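Local coordinates for uncharacterized protein (Bacteroides caccae, PDB 3NO2), which is of unknown function but folds as a six-bladed beta-propeller with a Mal s 1 allergenic protein-like region, from which no activity can be assigned with confidence, at residues A[125-130]-A[138-143]; A[77-82]-A[92-97]; A[227-232]-A[244-249]; A[4-9]-A[19-24]; A[175-180]-A[190-195]. One frame throughout, in Å; residues are numbered along the deposited sequence.

How the interactions relate
From the N terminus, interaction 4 comes first, closing the hairpin of strands 6-10 and 16-21. Interaction 2 then closes the hairpin 78-84/90-95, interaction 1 folds the loop before strand 131-132 back on strand 138-142, interaction 5 closes the hairpin 178-181/187-191, and interaction 3 joins strand 226-231 to 246-249 across a longer loop. All five run in series; none nests in or crosses another. Each lies in a different four-stranded blade. Interactions 1 and 2 touch where Thr81 OG1 meets Arg128 O and Ile130 N, and interactions 3 and 4 touch through Lys22, which reaches Glu248 and Tyr227; interaction 5 touches none of the others.

Interaction 1 (A[125-130]-A[138-143])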
# COMPACT_ATOMS: atom_id res chain seq x y z
N ALA A 125 5.09 13.93 4.18
CA ALA A 125 6.43 13.45 3.89
C ALA A 125 6.87 12.31 4.77
O ALA A 125 8.05 11.92 4.73
CB ALA A 125 7.44 14.64 3.98
N GLN A 126 5.97 11.77 5.59
CA GLN A 126 6.25 10.64 6.47
C GLN A 126 6.01 9.32 5.72
O GLN A 126 6.81 8.95 4.85
CB GLN A 126 5.48 10.74 7.78
CG GLN A 126 5.91 11.97 8.60
CD GLN A 126 5.09 12.19 9.86
OE1 GLN A 126 4.27 11.35 10.24
NE2 GLN A 126 5.29 13.34 10.51
N PHE A 127 4.92 8.61 6.00
CA PHE A 127 4.73 7.27 5.46
C PHE A 127 3.44 7.16 4.68
O PHE A 127 2.54 8.01 4.71
CB PHE A 127 4.77 6.23 6.56
CG PHE A 127 3.79 6.47 7.68
CD1 PHE A 127 2.45 6.11 7.57
CD2 PHE A 127 4.21 7.13 8.84
CE1 PHE A 127 1.57 6.33 8.66
CE2 PHE A 127 3.33 7.33 9.88
CZ PHE A 127 2.05 6.93 9.77
N ARG A 128 3.34 6.02 3.96
CA ARG A 128 2.09 5.59 3.35
C ARG A 128 1.66 4.29 4.03
O ARG A 128 0.81 4.36 4.95
CB ARG A 128 2.21 5.52 1.83
CG ARG A 128 2.48 6.88 1.21
CD ARG A 128 1.30 7.84 1.34
NE ARG A 128 1.61 9.16 0.77
CZ ARG A 128 2.23 10.14 1.38
NH1 ARG A 128 2.58 10.05 2.64
NH2 ARG A 128 2.56 11.23 0.68
N GLN A 129 2.22 3.13 3.67
CA GLN A 129 1.73 1.85 4.18
C GLN A 129 2.71 1.22 5.19
O GLN A 129 3.71 0.63 4.81
CB GLN A 129 1.54 0.86 3.02
CG GLN A 129 0.64 1.36 1.91
CD GLN A 129 0.13 0.22 1.02
OE1 GLN A 129 0.70 -0.88 0.99
NE2 GLN A 129 -0.93 0.48 0.26
N ILE A 130 2.38 1.35 6.46
CA ILE A 130 3.05 0.66 7.54
C ILE A 130 2.61 -0.81 7.52
O ILE A 130 1.52 -1.14 7.07
CB ILE A 130 2.72 1.35 8.87
CG1 ILE A 130 3.37 2.73 8.91
CG2 ILE A 130 3.15 0.50 10.08
CD1 ILE A 130 3.07 3.57 10.19
N TYR A 138 6.57 -2.76 14.05
CA TYR A 138 6.03 -2.10 12.87
C TYR A 138 7.12 -1.65 11.94
O TYR A 138 8.11 -1.04 12.40
CB TYR A 138 5.14 -0.92 13.28
CG TYR A 138 4.01 -1.38 14.17
CD1 TYR A 138 2.98 -2.15 13.66
CD2 TYR A 138 3.95 -1.04 15.51
CE1 TYR A 138 1.92 -2.58 14.48
CE2 TYR A 138 2.91 -1.48 16.35
CZ TYR A 138 1.90 -2.23 15.81
OH TYR A 138 0.85 -2.65 16.64
N LEU A 139 6.93 -1.89 10.65
CA LEU A 139 7.88 -1.46 9.62
C LEU A 139 7.30 -0.19 8.98
O LEU A 139 6.19 -0.21 8.39
CB LEU A 139 8.09 -2.53 8.57
CG LEU A 139 8.74 -3.80 9.07
CD1 LEU A 139 8.85 -4.84 7.94
CD2 LEU A 139 10.14 -3.49 9.65
N VAL A 140 8.04 0.90 9.11
CA VAL A 140 7.57 2.22 8.74
C VAL A 140 8.50 2.77 7.65
O VAL A 140 9.63 3.23 7.96
CB VAL A 140 7.56 3.17 9.91
CG1 VAL A 140 7.00 4.55 9.50
CG2 VAL A 140 6.80 2.55 11.14
N PRO A 141 8.07 2.72 6.38
CA PRO A 141 8.86 3.34 5.33
C PRO A 141 8.62 4.85 5.33
O PRO A 141 7.47 5.28 5.49
CB PRO A 141 8.34 2.71 4.03
CG PRO A 141 7.22 1.74 4.46
CD PRO A 141 6.82 2.18 5.85
N LEU A 142 9.66 5.65 5.14
CA LEU A 142 9.54 7.11 5.21
C LEU A 142 10.08 7.78 3.98
O LEU A 142 11.19 7.50 3.54
CB LEU A 142 10.25 7.67 6.45
CG LEU A 142 9.69 7.20 7.80
CD1 LEU A 142 10.70 7.58 8.94
CD2 LEU A 142 8.30 7.78 8.08
N PHE A 143 9.28 8.68 3.43
CA PHE A 143 9.62 9.43 2.23
C PHE A 143 10.80 10.38 2.45
O PHE A 143 11.80 10.30 1.74
CB PHE A 143 8.46 10.31 1.76
CG PHE A 143 7.35 9.63 0.97
CD1 PHE A 143 7.10 8.28 0.99
CD2 PHE A 143 6.55 10.43 0.17
CE1 PHE A 143 6.04 7.76 0.21
CE2 PHE A 143 5.51 9.91 -0.57
CZ PHE A 143 5.25 8.58 -0.52
O HOH W 1 5.74 4.73 3.45
O HOH W 2 5.78 -1.07 5.71
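Ala125 starts the contact with its carbonyl O, which lies 3.4 Å from CB of Phe143. The next carbonyl does more: Phe143 N donates to Gln126 O at 2.9 Å, nearly straight and in the carbonyl plane, while Leu142 CA brings a C-H to the same oxygen. Phe127 has its CG wedged between backbone N and carbonyl carbon (chi1 55°); its CD2 meets Val140 CG1 at 3.9 Å, CD2 of Leu142 stands at the ring edge, and Ile130 CD1 covers the centre of one face. Arg128 bends at chi2 and sets its guanidinium obliquely against the Phe143 ring, planes 37° apart; Phe143 CE2 lies over the guanidinium face near its rim, 3.5 Å from NH2. NH1 donates to Phe127 O, and NH2 also reaches His124 O and a bound citrate, probably picked up from the crystallisation medium. Water 1 bridges Arg128 N to Pro141 O, and water 2 joins Gln129 O to Leu139 O, so water replaces direct backbone pairing here. Ile130 CD1 packs 4.0 Å from Val140 CG2, side by side. The loop leads into strand 131-132, first of four antiparallel strands in one blade of the six-bladed beta-propeller, and lies against the second, 138-142.

Interaction 2 (A[77-82]-A[92-97])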
# COMPACT_ATOMS: atom_id res chain seq x y z
N CYS A 77 -3.35 15.74 10.38
CA CYS A 77 -2.76 14.39 10.28
C CYS A 77 -3.24 13.78 8.98
O CYS A 77 -4.20 14.26 8.36
CB CYS A 77 -3.16 13.52 11.46
SG CYS A 77 -2.44 14.03 13.06
N GLU A 78 -2.59 12.72 8.54
CA GLU A 78 -2.99 12.03 7.32
C GLU A 78 -3.02 10.53 7.57
O GLU A 78 -1.99 9.84 7.74
CB GLU A 78 -2.03 12.32 6.17
CG GLU A 78 -1.94 13.79 5.79
CD GLU A 78 -1.15 14.02 4.51
OE1 GLU A 78 -0.75 13.07 3.84
OE2 GLU A 78 -0.97 15.23 4.18
N MSE A 79 -4.23 9.96 7.54
CA MSE A 79 -4.41 8.53 7.65
C MSE A 79 -4.06 7.92 6.29
O MSE A 79 -4.80 8.09 5.31
CB MSE A 79 -5.88 8.23 7.97
CG MSE A 79 -6.09 6.80 8.34
SE MSE A 79 -5.66 6.32 10.18
CE MSE A 79 -7.28 6.89 11.00
N GLN A 80 -2.96 7.17 6.25
CA GLN A 80 -2.43 6.65 5.00
C GLN A 80 -2.25 5.14 4.98
O GLN A 80 -2.09 4.60 3.89
CB GLN A 80 -1.10 7.30 4.64
CG GLN A 80 -1.18 8.80 4.36
CD GLN A 80 -1.70 9.18 3.00
OE1 GLN A 80 -2.13 8.35 2.22
NE2 GLN A 80 -1.69 10.47 2.72
N THR A 81 -2.26 4.46 6.13
CA THR A 81 -2.21 3.02 6.23
C THR A 81 -3.58 2.47 6.54
O THR A 81 -4.29 2.99 7.39
CB THR A 81 -1.27 2.60 7.39
OG1 THR A 81 0.08 3.01 7.15
CG2 THR A 81 -1.28 1.10 7.66
N ALA A 82 -3.92 1.36 5.89
CA ALA A 82 -5.13 0.60 6.19
C ALA A 82 -4.96 -0.81 5.61
O ALA A 82 -5.04 -0.97 4.39
CB ALA A 82 -6.35 1.29 5.64
N VAL A 92 -4.44 0.47 11.04
CA VAL A 92 -4.50 1.78 10.39
C VAL A 92 -3.46 2.69 10.99
O VAL A 92 -3.00 2.46 12.11
CB VAL A 92 -5.89 2.39 10.47
CG1 VAL A 92 -6.97 1.49 9.80
CG2 VAL A 92 -6.28 2.76 11.93
N ALA A 93 -3.08 3.76 10.33
CA ALA A 93 -2.07 4.66 10.87
C ALA A 93 -2.14 6.03 10.21
O ALA A 93 -2.41 6.12 9.01
CB ALA A 93 -0.62 4.09 10.72
N TRP A 94 -1.84 7.06 11.00
CA TRP A 94 -1.76 8.41 10.51
C TRP A 94 -0.39 9.04 10.72
O TRP A 94 0.26 8.90 11.76
CB TRP A 94 -2.88 9.31 11.04
CG TRP A 94 -2.87 9.71 12.48
CD1 TRP A 94 -2.04 10.58 13.12
CD2 TRP A 94 -3.82 9.28 13.47
NE1 TRP A 94 -2.40 10.72 14.43
CE2 TRP A 94 -3.51 9.94 14.66
CE3 TRP A 94 -4.92 8.43 13.44
CZ2 TRP A 94 -4.25 9.75 15.84
CZ3 TRP A 94 -5.68 8.26 14.62
CH2 TRP A 94 -5.31 8.91 15.78
N CYS A 95 0.03 9.77 9.69
CA CYS A 95 1.15 10.68 9.75
C CYS A 95 0.78 11.87 10.59
O CYS A 95 -0.36 12.35 10.52
CB CYS A 95 1.50 11.15 8.34
SG CYS A 95 1.79 9.75 7.18
N GLY A 96 1.72 12.35 11.38
CA GLY A 96 1.46 13.52 12.23
C GLY A 96 2.53 13.66 13.29
O GLY A 96 3.69 13.26 13.10
N HIS A 97 2.12 14.25 14.42
CA HIS A 97 3.02 14.59 15.55
C HIS A 97 2.27 14.37 16.86
O HIS A 97 1.65 15.33 17.38
CB HIS A 97 3.51 16.03 15.41
CG HIS A 97 4.33 16.23 14.18
ND1 HIS A 97 5.56 15.63 14.05
CD2 HIS A 97 4.09 16.89 13.03
CE1 HIS A 97 6.05 15.90 12.85
NE2 HIS A 97 5.18 16.66 12.21
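Met79, a selenomethionine, and Trp94 pack closely on one face of this antiparallel hairpin. The Met79 chain sets off away from its own backbone N (chi1 -170°), then bends twice, bringing the CE methyl to 3.7 Å from Trp94 CE3; SE lies in the indole plane at its edge, a Met-aromatic contact, and 3.9 Å from Val92 CB. Cys77 SG also nears the indole, in one of two conformers. On the other face Thr81 CB meets Ala93 CB at 3.7 Å. The strands pair through Glu78 and Cys95, Cys95 N reaching Glu78 O at 2.8 Å, and then a classic beta bulge sets Gln80 and Thr81 both against Ala93 O, the second bond being weak. The contact thins toward Gly96 and the exposed His97. Gln80 NE2 donates to Glu78 OE1, an oxygen that His124 ND1 also binds, while Gln80 OE1 goes to Asn40. Beside the apolar face of Met79, Val92 and Trp94, then, one carboxylate oxygen of Glu78 is held by two partners, which would probably stabilise its negative charge.

Interaction 3 (A[227-232]-A[244-249])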
# COMPACT_ATOMS: atom_id res chain seq x y z
N TYR A 227 2.09 -8.53 -7.95
CA TYR A 227 1.47 -7.31 -8.48
C TYR A 227 2.29 -6.11 -8.11
O TYR A 227 2.75 -6.00 -6.96
CB TYR A 227 0.04 -7.11 -7.95
CG TYR A 227 -0.99 -8.12 -8.38
CD1 TYR A 227 -1.26 -8.39 -9.70
CD2 TYR A 227 -1.76 -8.76 -7.44
CE1 TYR A 227 -2.22 -9.33 -10.06
CE2 TYR A 227 -2.71 -9.70 -7.80
CZ TYR A 227 -2.94 -9.97 -9.10
OH TYR A 227 -3.92 -10.90 -9.47
N ILE A 228 2.45 -5.20 -9.07
CA ILE A 228 3.13 -3.92 -8.86
C ILE A 228 2.17 -2.83 -9.30
O ILE A 228 1.76 -2.77 -10.47
CB ILE A 228 4.44 -3.83 -9.65
CG1 ILE A 228 5.36 -5.00 -9.33
CG2 ILE A 228 5.09 -2.46 -9.41
CD1 ILE A 228 6.58 -5.09 -10.27
N CYS A 229 1.85 -1.92 -8.39
CA CYS A 229 1.07 -0.72 -8.66
C CYS A 229 2.04 0.36 -9.20
O CYS A 229 2.95 0.79 -8.49
CB CYS A 229 0.34 -0.22 -7.44
SG CYS A 229 -0.85 -1.40 -6.76
N ASN A 230 1.87 0.69 -10.47
CA ASN A 230 2.81 1.53 -11.22
C ASN A 230 2.26 2.93 -11.39
O ASN A 230 1.71 3.29 -12.42
CB ASN A 230 3.04 0.88 -12.59
CG ASN A 230 4.19 1.48 -13.35
OD1 ASN A 230 5.12 2.01 -12.74
ND2 ASN A 230 4.14 1.44 -14.69
N TRP A 231 2.35 3.72 -10.32
CA TRP A 231 1.60 4.97 -10.19
C TRP A 231 2.32 6.08 -10.97
O TRP A 231 3.53 6.31 -10.79
CB TRP A 231 1.46 5.29 -8.70
CG TRP A 231 0.58 6.47 -8.38
CD1 TRP A 231 -0.78 6.48 -8.26
CD2 TRP A 231 0.99 7.82 -8.11
NE1 TRP A 231 -1.23 7.72 -7.95
CE2 TRP A 231 -0.17 8.56 -7.84
CE3 TRP A 231 2.22 8.44 -8.03
CZ2 TRP A 231 -0.13 9.90 -7.51
CZ3 TRP A 231 2.26 9.82 -7.71
CH2 TRP A 231 1.11 10.51 -7.47
N GLN A 232 1.56 6.78 -11.78
CA GLN A 232 2.10 7.68 -12.79
C GLN A 232 1.92 9.17 -12.48
O GLN A 232 2.18 10.02 -13.34
CB GLN A 232 1.53 7.34 -14.17
CG GLN A 232 2.00 5.91 -14.59
CD GLN A 232 1.26 5.33 -15.76
OE1 GLN A 232 0.97 6.02 -16.73
NE2 GLN A 232 1.00 4.01 -15.69
N PRO A 244 1.33 0.71 -18.27
CA PRO A 244 0.29 0.10 -17.45
C PRO A 244 0.20 0.68 -16.04
O PRO A 244 1.21 0.98 -15.39
CB PRO A 244 0.70 -1.37 -17.37
CG PRO A 244 2.18 -1.37 -17.64
CD PRO A 244 2.38 -0.26 -18.64
N GLN A 245 -1.04 0.83 -15.59
CA GLN A 245 -1.30 1.22 -14.23
C GLN A 245 -0.94 0.15 -13.22
O GLN A 245 -0.58 0.44 -12.06
CB GLN A 245 -2.76 1.60 -14.02
CG GLN A 245 -3.26 2.85 -14.72
CD GLN A 245 -3.29 2.76 -16.22
OE1 GLN A 245 -3.73 1.73 -16.76
NE2 GLN A 245 -2.81 3.80 -16.93
N LEU A 246 -1.03 -1.10 -13.62
CA LEU A 246 -0.91 -2.25 -12.75
C LEU A 246 -0.36 -3.39 -13.60
O LEU A 246 -0.82 -3.61 -14.71
CB LEU A 246 -2.28 -2.61 -12.16
CG LEU A 246 -2.33 -3.89 -11.36
CD1 LEU A 246 -1.51 -3.75 -10.08
CD2 LEU A 246 -3.80 -4.30 -11.03
N VAL A 247 0.69 -4.07 -13.10
CA VAL A 247 1.21 -5.28 -13.74
C VAL A 247 1.25 -6.42 -12.77
O VAL A 247 1.40 -6.23 -11.55
CB VAL A 247 2.62 -5.07 -14.36
CG1 VAL A 247 2.59 -3.99 -15.46
CG2 VAL A 247 3.68 -4.74 -13.31
N GLU A 248 1.18 -7.62 -13.33
CA GLU A 248 1.54 -8.86 -12.66
C GLU A 248 2.82 -9.33 -13.34
O GLU A 248 2.85 -9.50 -14.57
CB GLU A 248 0.48 -9.94 -12.79
CG GLU A 248 0.83 -11.23 -12.08
CD GLU A 248 -0.19 -12.32 -12.29
OE1 GLU A 248 -1.25 -12.08 -12.92
OE2 GLU A 248 0.11 -13.44 -11.84
N ILE A 249 3.87 -9.55 -12.55
CA ILE A 249 5.09 -10.17 -13.04
C ILE A 249 5.14 -11.58 -12.47
O ILE A 249 4.69 -11.87 -11.36
CB ILE A 249 6.39 -9.37 -12.77
CG1 ILE A 249 6.62 -9.15 -11.28
CG2 ILE A 249 6.38 -8.02 -13.57
CD1 ILE A 249 8.06 -8.72 -10.96
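Ile228 and Val247 exchange both backbone bonds of an antiparallel pair: Ile228 N reaches Val247 O at 2.9 Å, and Val247 N returns to Ile228 O at 3.1 Å. Farther on, Asn230 N binds Gln245 O at 2.9 Å. A chi1 of -168° turns the Asn230 amide toward Pro244, whose carbonyl O accepts from ND2 at 3.0 Å nearly head-on; ND2 serves Gln211 O as well, and OD1 takes the N-H of Phe213. Strands 226-231 and 246-249 are the inner two of a four-stranded propeller blade, and a classic beta bulge sets Gln245 and Leu246 opposite Leu259 on the next strand. Gln245 OE1 accepts from Asp261 N, and Gln232 NE2 donates to His243 O and, weakly, to Asn230 O. At the other end, the extended Glu248 crosses beside the Tyr227 ring, its CB 3.9 Å from CD1, the carboxylate and ring planes 63° apart. Glu248 OE1 forms a salt bridge with Lys22 NZ, which Tyr227 OH also binds. Between these polar ends Ile228 CB packs 3.8 Å from Val247 CG2.

Interaction 4 (A[4-9]-A[19-24])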
# COMPACT_ATOMS: atom_id res chain seq x y z
N PRO A 4 -13.66 -16.00 -11.47
CA PRO A 4 -12.59 -15.03 -11.78
C PRO A 4 -12.11 -14.32 -10.52
O PRO A 4 -12.91 -14.00 -9.63
CB PRO A 4 -13.26 -14.04 -12.74
CG PRO A 4 -14.33 -14.82 -13.38
CD PRO A 4 -14.87 -15.72 -12.27
N GLN A 5 -10.81 -14.11 -10.47
CA GLN A 5 -10.21 -13.29 -9.45
C GLN A 5 -10.77 -11.86 -9.57
O GLN A 5 -10.93 -11.33 -10.67
CB GLN A 5 -8.69 -13.32 -9.63
CG GLN A 5 -8.05 -14.73 -9.41
CD GLN A 5 -6.69 -14.90 -10.11
OE1 GLN A 5 -5.64 -14.55 -9.56
NE2 GLN A 5 -6.71 -15.41 -11.34
N HIS A 6 -11.05 -11.25 -8.43
CA HIS A 6 -11.39 -9.85 -8.36
C HIS A 6 -10.33 -9.11 -7.54
O HIS A 6 -9.72 -9.67 -6.63
CB HIS A 6 -12.78 -9.65 -7.74
CG HIS A 6 -13.88 -10.07 -8.65
ND1 HIS A 6 -14.13 -11.39 -8.95
CD2 HIS A 6 -14.72 -9.34 -9.42
CE1 HIS A 6 -15.12 -11.45 -9.83
NE2 HIS A 6 -15.50 -10.23 -10.13
N LEU A 7 -10.14 -7.84 -7.90
CA LEU A 7 -9.09 -7.00 -7.33
C LEU A 7 -9.67 -5.69 -6.88
O LEU A 7 -10.26 -4.95 -7.66
CB LEU A 7 -7.99 -6.74 -8.35
CG LEU A 7 -7.31 -7.98 -8.88
CD1 LEU A 7 -6.47 -7.63 -10.15
CD2 LEU A 7 -6.46 -8.69 -7.85
N LEU A 8 -9.53 -5.42 -5.60
CA LEU A 8 -9.90 -4.13 -4.99
C LEU A 8 -8.71 -3.18 -5.21
O LEU A 8 -7.59 -3.54 -4.89
CB LEU A 8 -10.20 -4.31 -3.51
CG LEU A 8 -10.52 -3.09 -2.67
CD1 LEU A 8 -11.83 -2.43 -3.10
CD2 LEU A 8 -10.51 -3.44 -1.18
N VAL A 9 -8.97 -2.00 -5.73
CA VAL A 9 -7.89 -1.03 -6.07
C VAL A 9 -8.30 0.38 -5.66
O VAL A 9 -9.49 0.73 -5.58
CB VAL A 9 -7.53 -1.04 -7.58
CG1 VAL A 9 -6.88 -2.38 -7.95
CG2 VAL A 9 -8.74 -0.75 -8.50
N ILE A 19 -13.58 -2.26 -7.67
CA ILE A 19 -13.29 -3.68 -7.77
C ILE A 19 -13.31 -4.05 -9.24
O ILE A 19 -14.24 -3.69 -9.98
CB ILE A 19 -14.28 -4.57 -6.99
CG1 ILE A 19 -14.18 -4.22 -5.50
CG2 ILE A 19 -13.99 -6.08 -7.25
CD1 ILE A 19 -15.30 -4.81 -4.63
N ILE A 20 -12.24 -4.71 -9.68
CA ILE A 20 -12.02 -5.09 -11.07
C ILE A 20 -12.06 -6.62 -11.15
O ILE A 20 -11.44 -7.33 -10.36
CB ILE A 20 -10.67 -4.54 -11.54
CG1 ILE A 20 -10.75 -3.00 -11.57
CG2 ILE A 20 -10.28 -5.08 -12.94
CD1 ILE A 20 -9.43 -2.27 -11.86
N ASN A 21 -12.79 -7.11 -12.15
CA ASN A 21 -12.70 -8.53 -12.53
C ASN A 21 -11.40 -8.70 -13.31
O ASN A 21 -11.21 -8.07 -14.35
CB ASN A 21 -13.92 -8.87 -13.41
CG ASN A 21 -13.90 -10.28 -13.97
OD1 ASN A 21 -12.87 -10.80 -14.38
ND2 ASN A 21 -15.09 -10.93 -14.00
N LYS A 22 -10.46 -9.43 -12.74
CA LYS A 22 -9.12 -9.54 -13.32
C LYS A 22 -9.16 -10.07 -14.77
O LYS A 22 -8.43 -9.58 -15.63
CB LYS A 22 -8.24 -10.42 -12.46
CG LYS A 22 -6.81 -10.54 -12.97
CD LYS A 22 -5.95 -11.50 -12.17
CE LYS A 22 -4.54 -11.53 -12.69
NZ LYS A 22 -3.68 -12.47 -11.91
N ASP A 23 -9.99 -11.05 -15.00
CA ASP A 23 -10.04 -11.73 -16.29
C ASP A 23 -10.60 -10.85 -17.38
O ASP A 23 -10.02 -10.78 -18.47
CB ASP A 23 -10.91 -12.98 -16.19
CG ASP A 23 -10.26 -14.11 -15.40
OD1 ASP A 23 -9.05 -14.05 -15.07
OD2 ASP A 23 -10.97 -15.10 -15.14
N THR A 24 -11.70 -10.16 -17.10
CA THR A 24 -12.30 -9.27 -18.07
C THR A 24 -11.69 -7.86 -18.11
O THR A 24 -11.88 -7.12 -19.08
CB THR A 24 -13.80 -9.15 -17.86
OG1 THR A 24 -14.00 -8.45 -16.62
CG2 THR A 24 -14.52 -10.52 -17.83
O HOH W 3 -9.03 -15.21 -12.45
O HOH W 4 -4.72 -15.01 -12.93
O HOH W 5 -17.43 -10.00 -12.03
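Water 3 has three partners here: it accepts from Gln5 N and from Gln5 NE2 and donates to Asp23 OD1, so the solvent-facing end is bridged by water. Water 4 also takes Gln5 NE2 and accepts from Lys22 NZ at 2.9 Å, an ammonium whose main partner is Glu248. The fully extended Lys22 chain runs alongside Gln5, the two pointing the same way with Lys22 CD 4.0 Å from Gln5 CD, and Leu7 CD1 lies against Lys22 CB. The backbones are joined directly: Lys22 N reaches Gln5 O, Leu7 N reaches Ile20 O, and Ile20 N reaches Leu7 O, each at 2.8 Å.

His6 turns its ring across Asn21, whose CA sits over one face, 4.2 Å from the ring centroid in a CH-pi contact; Ile19 CG2 meets the edge. Water 5, in the ring plane, links His6 NE2 at 2.7 Å to Asn21 ND2. Asn21 OD1 accepts from Thr24 N at 3.0 Å, an Asx motif that shapes the turn following the strand. Deeper in, Leu8 CD1 packs on Ile19 CG1, and Val9 CG2 meets Ile20 CD1 at 3.8 Å at about a right angle. Strands 6-10 and 16-21 are the middle pair of their blade: 26-32 flanks 16-21, and the C-terminal strand 270-274 flanks 6-10, so the two chain ends meet in this blade and close the ring, as propellers commonly do; Trp257 of the adjacent blade makes a cation-pi contact with Lys22.

Interaction 5 (A[175-180]-A[190-195]); sequences NGDCLV and QLNLES
This is a partly buried hairpin contact between the two middle strands, 178-181 and 187-191, of one four-stranded blade of the beta-propeller, and a carboxylate clasps its open end. Cys178 and Leu191 form the hydrogen-bonded pair: Leu191 N reaches Cys178 O at 2.8 Å, close to straight, and Cys178 N returns to Leu191 O at 3.2 Å. Next to this pair, Asp177 uses both oxygens across the contact. OD1 accepts from Leu193 N, past the strand end, at 3.1 Å, approached from above the carboxylate plane. OD2 offers its anti lone pair to Gln190 NE2, back in the strand; the extended Gln190 chain (chi1 -180°) brings the amide within reach, and OD2 lies almost in the amide plane. The two flat groups are turned 58° apart.

Asn175 fixes the loop before the strand through an Asx turn, its OD1 accepting from Asp177 N, and Asn192 OD1 makes an Asx motif with Ser195 N on the partner segment. Apolar contacts back this up: Val180 CG2 lies 3.8 Å from Leu191 CD1, and Cys178 SG rests on Leu191 CB. Leu193 CB sits against the carbonyl O of Gly176. Water 6 donates to Asp177 OD2 and accepts from Asn192 ND2, both at 2.7 Å.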
# COMPACT_ATOMS: atom_id res chain seq x y z
N ASN A 175 9.74 -16.76 2.44
CA ASN A 175 10.95 -17.02 3.23
C ASN A 175 11.15 -16.08 4.40
O ASN A 175 12.15 -16.17 5.09
CB ASN A 175 12.22 -17.04 2.35
CG ASN A 175 12.66 -15.64 1.88
OD1 ASN A 175 11.93 -14.66 2.05
ND2 ASN A 175 13.86 -15.55 1.32
N GLY A 176 10.21 -15.14 4.60
CA GLY A 176 10.28 -14.19 5.72
C GLY A 176 11.00 -12.88 5.41
O GLY A 176 10.99 -11.96 6.24
N ASP A 177 11.61 -12.79 4.23
CA ASP A 177 12.19 -11.52 3.78
C ASP A 177 11.02 -10.57 3.44
O ASP A 177 9.86 -10.99 3.35
CB ASP A 177 13.07 -11.68 2.53
CG ASP A 177 14.42 -12.34 2.80
OD1 ASP A 177 14.73 -12.64 3.97
OD2 ASP A 177 15.15 -12.52 1.81
N CYS A 178 11.34 -9.29 3.25
CA CYS A 178 10.32 -8.37 2.78
C CYS A 178 10.80 -7.63 1.55
O CYS A 178 11.99 -7.50 1.28
CB CYS A 178 9.82 -7.43 3.86
SG CYS A 178 10.91 -6.09 4.27
N LEU A 179 9.82 -7.21 0.80
CA LEU A 179 10.03 -6.34 -0.34
C LEU A 179 9.63 -4.93 0.08
O LEU A 179 8.58 -4.77 0.73
CB LEU A 179 9.19 -6.72 -1.53
CG LEU A 179 9.42 -8.11 -2.11
CD1 LEU A 179 8.50 -8.36 -3.34
CD2 LEU A 179 10.86 -8.26 -2.56
N VAL A 180 10.41 -3.93 -0.24
CA VAL A 180 10.06 -2.52 0.04
C VAL A 180 9.97 -1.77 -1.28
O VAL A 180 10.94 -1.70 -2.06
CB VAL A 180 11.04 -1.86 0.99
CG1 VAL A 180 10.62 -0.41 1.30
CG2 VAL A 180 11.19 -2.69 2.30
N GLN A 190 14.61 -6.09 -1.87
CA GLN A 190 14.35 -7.18 -0.97
C GLN A 190 15.30 -7.04 0.22
O GLN A 190 16.52 -6.91 -0.00
CB GLN A 190 14.55 -8.51 -1.70
CG GLN A 190 14.29 -9.73 -0.84
CD GLN A 190 14.40 -11.03 -1.61
OE1 GLN A 190 14.19 -11.06 -2.82
NE2 GLN A 190 14.71 -12.13 -0.91
N LEU A 191 14.74 -7.06 1.42
CA LEU A 191 15.49 -6.98 2.67
C LEU A 191 15.51 -8.31 3.39
O LEU A 191 14.47 -8.93 3.59
CB LEU A 191 14.87 -5.97 3.64
CG LEU A 191 14.83 -4.54 3.18
CD1 LEU A 191 14.28 -3.65 4.34
CD2 LEU A 191 16.18 -4.06 2.72
N ASN A 192 16.71 -8.73 3.81
CA ASN A 192 16.88 -10.00 4.53
C ASN A 192 16.33 -9.84 5.92
O ASN A 192 16.60 -8.81 6.59
CB ASN A 192 18.36 -10.41 4.59
CG ASN A 192 18.60 -11.75 5.33
OD1 ASN A 192 18.92 -11.77 6.52
ND2 ASN A 192 18.43 -12.87 4.62
N LEU A 193 15.56 -10.85 6.34
CA LEU A 193 14.97 -10.92 7.68
C LEU A 193 16.04 -10.74 8.78
O LEU A 193 16.02 -9.76 9.54
CB LEU A 193 14.22 -12.26 7.84
CG LEU A 193 13.52 -12.59 9.17
CD1 LEU A 193 12.58 -11.47 9.63
CD2 LEU A 193 12.78 -13.92 9.07
N GLU A 194 17.01 -11.66 8.83
CA GLU A 194 18.01 -11.67 9.91
C GLU A 194 18.88 -10.40 9.95
O GLU A 194 18.98 -9.74 11.00
CB GLU A 194 18.90 -12.92 9.82
N SER A 195 19.49 -10.05 8.82
CA SER A 195 20.53 -9.01 8.77
C SER A 195 20.00 -7.60 8.57
O SER A 195 20.72 -6.63 8.80
CB SER A 195 21.54 -9.32 7.65
OG SER A 195 20.93 -9.18 6.37
O HOH W 6 17.58 -13.54 2.12